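Local coordinates for nodulation protein S (PDB 3OFK) that probably transfers a methyl group from S-adenosyl-L-methionine to nitrogen during the synthesis of Nod factor, the rhizobial nodulation signal, at residues V8-N12 against T13-L17. Residues are numbered along the deposited sequence; the frame is centred on the assembly and turned at random.
Sequences VSVDN and TYQSL. With SAH (S-adenosyl-L-homocysteine), chain E.
Asn12 caps the first turn of helix 13-21 with its side-chain carbonyl: OD1 accepts from Gln15 N at 2.9 Å, the N-H pointing at it at 156°. The donor is somewhat tilted from the amide plane. CG of Asn12 sits between its own backbone N and carbonyl carbon (chi1 59°), which swings OD1 back over the opening turn, 3.3 Å from Tyr14 CB. The same residue also starts the backbone pattern, since Ser16 N donates to Asn12 O at 3.2 Å.

Gln15 accepts in turn from the helix side. Its chain is extended beyond CG, and OE1 takes the N-H of Asp11 at 3.0 Å (Asp11 N to Gln15 OE1), with an N-H...O angle of 154°. On the way it crosses the Asn12 side chain at about a right angle, its CG 3.4 Å from Asn12 OD1. With an alanine here the amide of Asp11 would probably lose this acceptor, leaving the incoming loop freer to swing from the helix.

Besides this tight cluster round Asn12 OD1, apolar packing lies where Val10 folds back on the helix: CG2 is 3.6 Å from Ser16 CB, while CB and CG1 pass Gln15 CB, the two side chains running in opposite directions. Val10 also touches Arg19. The other side is looser and exposed: the side chain of Asp11 adds little beyond its backbone bond, CB lying 3.5 Å from Gln15 OE1, and the amides of Asn12 and Gln15 are turned well out of parallel.

Further along, Leu17 places CG 3.5 Å from O2' of S-adenosyl-L-homocysteine. Because Gln15 accepts from the residue before the cap, this is no true capping box, but an Asn N-cap with an added loop-to-helix bond, opening a helix beside the cofactor pocket of this Rossmann-like methyltransferase fold.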
ATOM      1  N   VAL A   8     -15.316  -0.080 -14.262  1.00 62.97           N
ATOM      2  CA  VAL A   8     -16.320   0.828 -13.706  1.00 62.46           C
ATOM      3  C   VAL A   8     -15.868   2.300 -13.841  1.00 60.75           C
ATOM      4  O   VAL A   8     -14.689   2.612 -13.704  1.00 57.68           O
ATOM      5  CB  VAL A   8     -16.587   0.492 -12.217  1.00 60.31           C
ATOM      6  CG1 VAL A   8     -17.347   1.619 -11.530  1.00 59.00           C
ATOM      7  CG2 VAL A   8     -17.340  -0.839 -12.119  1.00 64.04           C
ATOM      8  N   SER A   9     -16.808   3.191 -14.127  1.00 61.89           N
ATOM      9  CA  SER A   9     -16.485   4.606 -14.332  1.00 62.07           C
ATOM     10  C   SER A   9     -17.309   5.503 -13.404  1.00 60.93           C
ATOM     11  O   SER A   9     -18.551   5.446 -13.412  1.00 61.17           O
ATOM     12  CB  SER A   9     -16.730   5.004 -15.788  1.00 65.64           C
ATOM     13  OG  SER A   9     -16.189   6.282 -16.080  1.00 65.96           O
ATOM     14  N   VAL A  10     -16.590   6.319 -12.623  1.00 58.82           N
ATOM     15  CA  VAL A  10     -17.170   7.235 -11.608  1.00 58.22           C
ATOM     16  C   VAL A  10     -16.696   8.710 -11.780  1.00 59.08           C
ATOM     17  O   VAL A  10     -15.831   9.009 -12.628  1.00 59.11           O
ATOM     18  CB  VAL A  10     -16.854   6.741 -10.175  1.00 55.48           C
ATOM     19  CG1 VAL A  10     -17.722   5.528  -9.846  1.00 56.43           C
ATOM     20  CG2 VAL A  10     -15.362   6.442 -10.034  1.00 54.07           C
ATOM     21  N   ASP A  11     -17.277   9.629 -10.993  1.00 58.90           N
ATOM     22  CA  ASP A  11     -16.931  11.064 -11.088  1.00 60.68           C
ATOM     23  C   ASP A  11     -15.634  11.453 -10.326  1.00 59.06           C
ATOM     24  O   ASP A  11     -14.985  12.447 -10.647  1.00 61.15           O
ATOM     25  CB  ASP A  11     -18.117  11.919 -10.620  1.00 61.77           C
ATOM     26  CG  ASP A  11     -19.279  11.886 -11.604  1.00 67.01           C
ATOM     27  OD1 ASP A  11     -19.131  11.266 -12.679  1.00 61.56           O
ATOM     28  OD2 ASP A  11     -20.334  12.487 -11.319  1.00 72.90           O
ATOM     29  N   ASN A  12     -15.238  10.661  -9.352  1.00 56.04           N
ATOM     30  CA  ASN A  12     -14.083  10.998  -8.564  1.00 54.99           C
ATOM     31  C   ASN A  12     -13.510   9.776  -7.855  1.00 52.39           C
ATOM     32  O   ASN A  12     -14.105   8.702  -7.839  1.00 52.35           O
ATOM     33  CB  ASN A  12     -14.430  12.108  -7.553  1.00 54.99           C
ATOM     34  CG  ASN A  12     -15.552  11.708  -6.594  1.00 55.02           C
ATOM     35  OD1 ASN A  12     -15.432  10.754  -5.817  1.00 55.86           O
ATOM     36  ND2 ASN A  12     -16.645  12.454  -6.639  1.00 62.26           N
ATOM     37  N   THR A  13     -12.337   9.949  -7.278  1.00 50.94           N
ATOM     38  CA  THR A  13     -11.627   8.824  -6.694  1.00 49.38           C
ATOM     39  C   THR A  13     -12.360   8.326  -5.433  1.00 47.37           C
ATOM     40  O   THR A  13     -12.376   7.126  -5.164  1.00 45.83           O
ATOM     41  CB  THR A  13     -10.123   9.176  -6.450  1.00 48.94           C
ATOM     42  OG1 THR A  13      -9.483   9.399  -7.718  1.00 52.78           O
ATOM     43  CG2 THR A  13      -9.410   8.083  -5.691  1.00 46.11           C
ATOM     44  N   TYR A  14     -13.011   9.216  -4.696  1.00 47.34           N
ATOM     45  CA  TYR A  14     -13.799   8.746  -3.555  1.00 46.62           C
ATOM     46  C   TYR A  14     -14.817   7.689  -4.015  1.00 46.21           C
ATOM     47  O   TYR A  14     -14.921   6.623  -3.423  1.00 44.33           O
ATOM     48  CB  TYR A  14     -14.488   9.912  -2.809  1.00 47.30           C
ATOM     49  CG  TYR A  14     -15.425   9.445  -1.710  1.00 53.53           C
ATOM     50  CD1 TYR A  14     -15.022   9.460  -0.367  1.00 60.09           C
ATOM     51  CD2 TYR A  14     -16.721   8.969  -2.013  1.00 60.39           C
ATOM     52  CE1 TYR A  14     -15.876   9.009   0.647  1.00 64.90           C
ATOM     53  CE2 TYR A  14     -17.582   8.508  -1.006  1.00 64.52           C
ATOM     54  CZ  TYR A  14     -17.153   8.537   0.322  1.00 66.63           C
ATOM     55  OH  TYR A  14     -17.977   8.091   1.329  1.00 71.42           O
ATOM     56  N   GLN A  15     -15.569   7.983  -5.070  1.00 48.52           N
ATOM     57  CA  GLN A  15     -16.624   7.072  -5.524  1.00 49.93           C
ATOM     58  C   GLN A  15     -16.052   5.751  -6.054  1.00 49.54           C
ATOM     59  O   GLN A  15     -16.659   4.689  -5.903  1.00 49.78           O
ATOM     60  CB  GLN A  15     -17.471   7.741  -6.597  1.00 53.19           C
ATOM     61  CG  GLN A  15     -18.251   8.969  -6.118  1.00 54.54           C
ATOM     62  CD  GLN A  15     -19.012   9.630  -7.255  1.00 63.06           C
ATOM     63  OE1 GLN A  15     -18.825   9.280  -8.413  1.00 67.13           O
ATOM     64  NE2 GLN A  15     -19.875  10.586  -6.924  1.00 63.54           N
ATOM     65  N   SER A  16     -14.872   5.832  -6.660  1.00 48.75           N
ATOM     66  CA  SER A  16     -14.163   4.673  -7.146  1.00 47.95           C
ATOM     67  C   SER A  16     -13.855   3.724  -5.989  1.00 46.03           C
ATOM     68  O   SER A  16     -14.138   2.517  -6.054  1.00 45.80           O
ATOM     69  CB  SER A  16     -12.868   5.120  -7.835  1.00 48.00           C
ATOM     70  OG  SER A  16     -12.103   4.006  -8.239  1.00 47.74           O
ATOM     71  N   LEU A  17     -13.263   4.292  -4.938  1.00 44.29           N
ATOM     72  CA  LEU A  17     -12.944   3.577  -3.717  1.00 42.46           C
ATOM     73  C   LEU A  17     -14.204   2.956  -3.070  1.00 43.06           C
ATOM     74  O   LEU A  17     -14.218   1.756  -2.756  1.00 42.58           O
ATOM     75  CB  LEU A  17     -12.250   4.553  -2.755  1.00 40.87           C
ATOM     76  CG  LEU A  17     -10.719   4.557  -2.702  1.00 43.51           C
ATOM     77  CD1 LEU A  17     -10.042   4.135  -3.985  1.00 33.60           C
ATOM     78  CD2 LEU A  17     -10.114   5.864  -2.171  1.00 38.72           C
TER
HETATM   79  N   SAH E 217      -2.472  -2.079   0.368  1.00 32.84           N
HETATM   80  CA  SAH E 217      -3.503  -3.082   0.124  1.00 33.52           C
HETATM   81  CB  SAH E 217      -4.779  -2.404  -0.368  1.00 32.17           C
HETATM   82  CG  SAH E 217      -4.779  -1.711  -1.721  1.00 34.19           C
HETATM   83  SD  SAH E 217      -6.417  -1.136  -2.290  1.00 34.45           S
HETATM   84  C   SAH E 217      -3.077  -4.188  -0.856  1.00 33.78           C
HETATM   85  O   SAH E 217      -2.072  -4.065  -1.559  1.00 33.87           O
HETATM   86  OXT SAH E 217      -3.736  -5.221  -0.953  1.00 32.80           O
HETATM   87  C5' SAH E 217      -6.119   0.629  -1.947  1.00 33.43           C
HETATM   88  C4' SAH E 217      -6.519   1.173  -0.589  1.00 35.23           C
HETATM   89  O4' SAH E 217      -5.968   2.482  -0.448  1.00 32.34           O
HETATM   90  C3' SAH E 217      -8.027   1.295  -0.379  1.00 32.65           C
HETATM   91  O3' SAH E 217      -8.375   0.823   0.929  1.00 31.55           O
HETATM   92  C2' SAH E 217      -8.268   2.807  -0.517  1.00 31.85           C
HETATM   93  O2' SAH E 217      -9.383   3.242   0.222  1.00 32.22           O
HETATM   94  C1' SAH E 217      -6.980   3.346   0.041  1.00 30.19           C
HETATM   95  N9  SAH E 217      -6.599   4.737  -0.297  1.00 31.03           N
HETATM   96  C8  SAH E 217      -6.732   5.373  -1.505  1.00 31.85           C
HETATM   97  N7  SAH E 217      -6.211   6.613  -1.387  1.00 26.12           N
HETATM   98  C5  SAH E 217      -5.745   6.781  -0.137  1.00 34.67           C
HETATM   99  C6  SAH E 217      -5.082   7.866   0.437  1.00 31.12           C
HETATM  100  N6  SAH E 217      -4.929   9.008  -0.291  1.00 31.78           N
HETATM  101  N1  SAH E 217      -4.699   7.764   1.752  1.00 36.19           N
HETATM  102  C2  SAH E 217      -4.924   6.583   2.452  1.00 37.13           C
HETATM  103  N3  SAH E 217      -5.558   5.503   1.847  1.00 32.93           N
HETATM  104  C4  SAH E 217      -5.949   5.594   0.557  1.00 31.74           C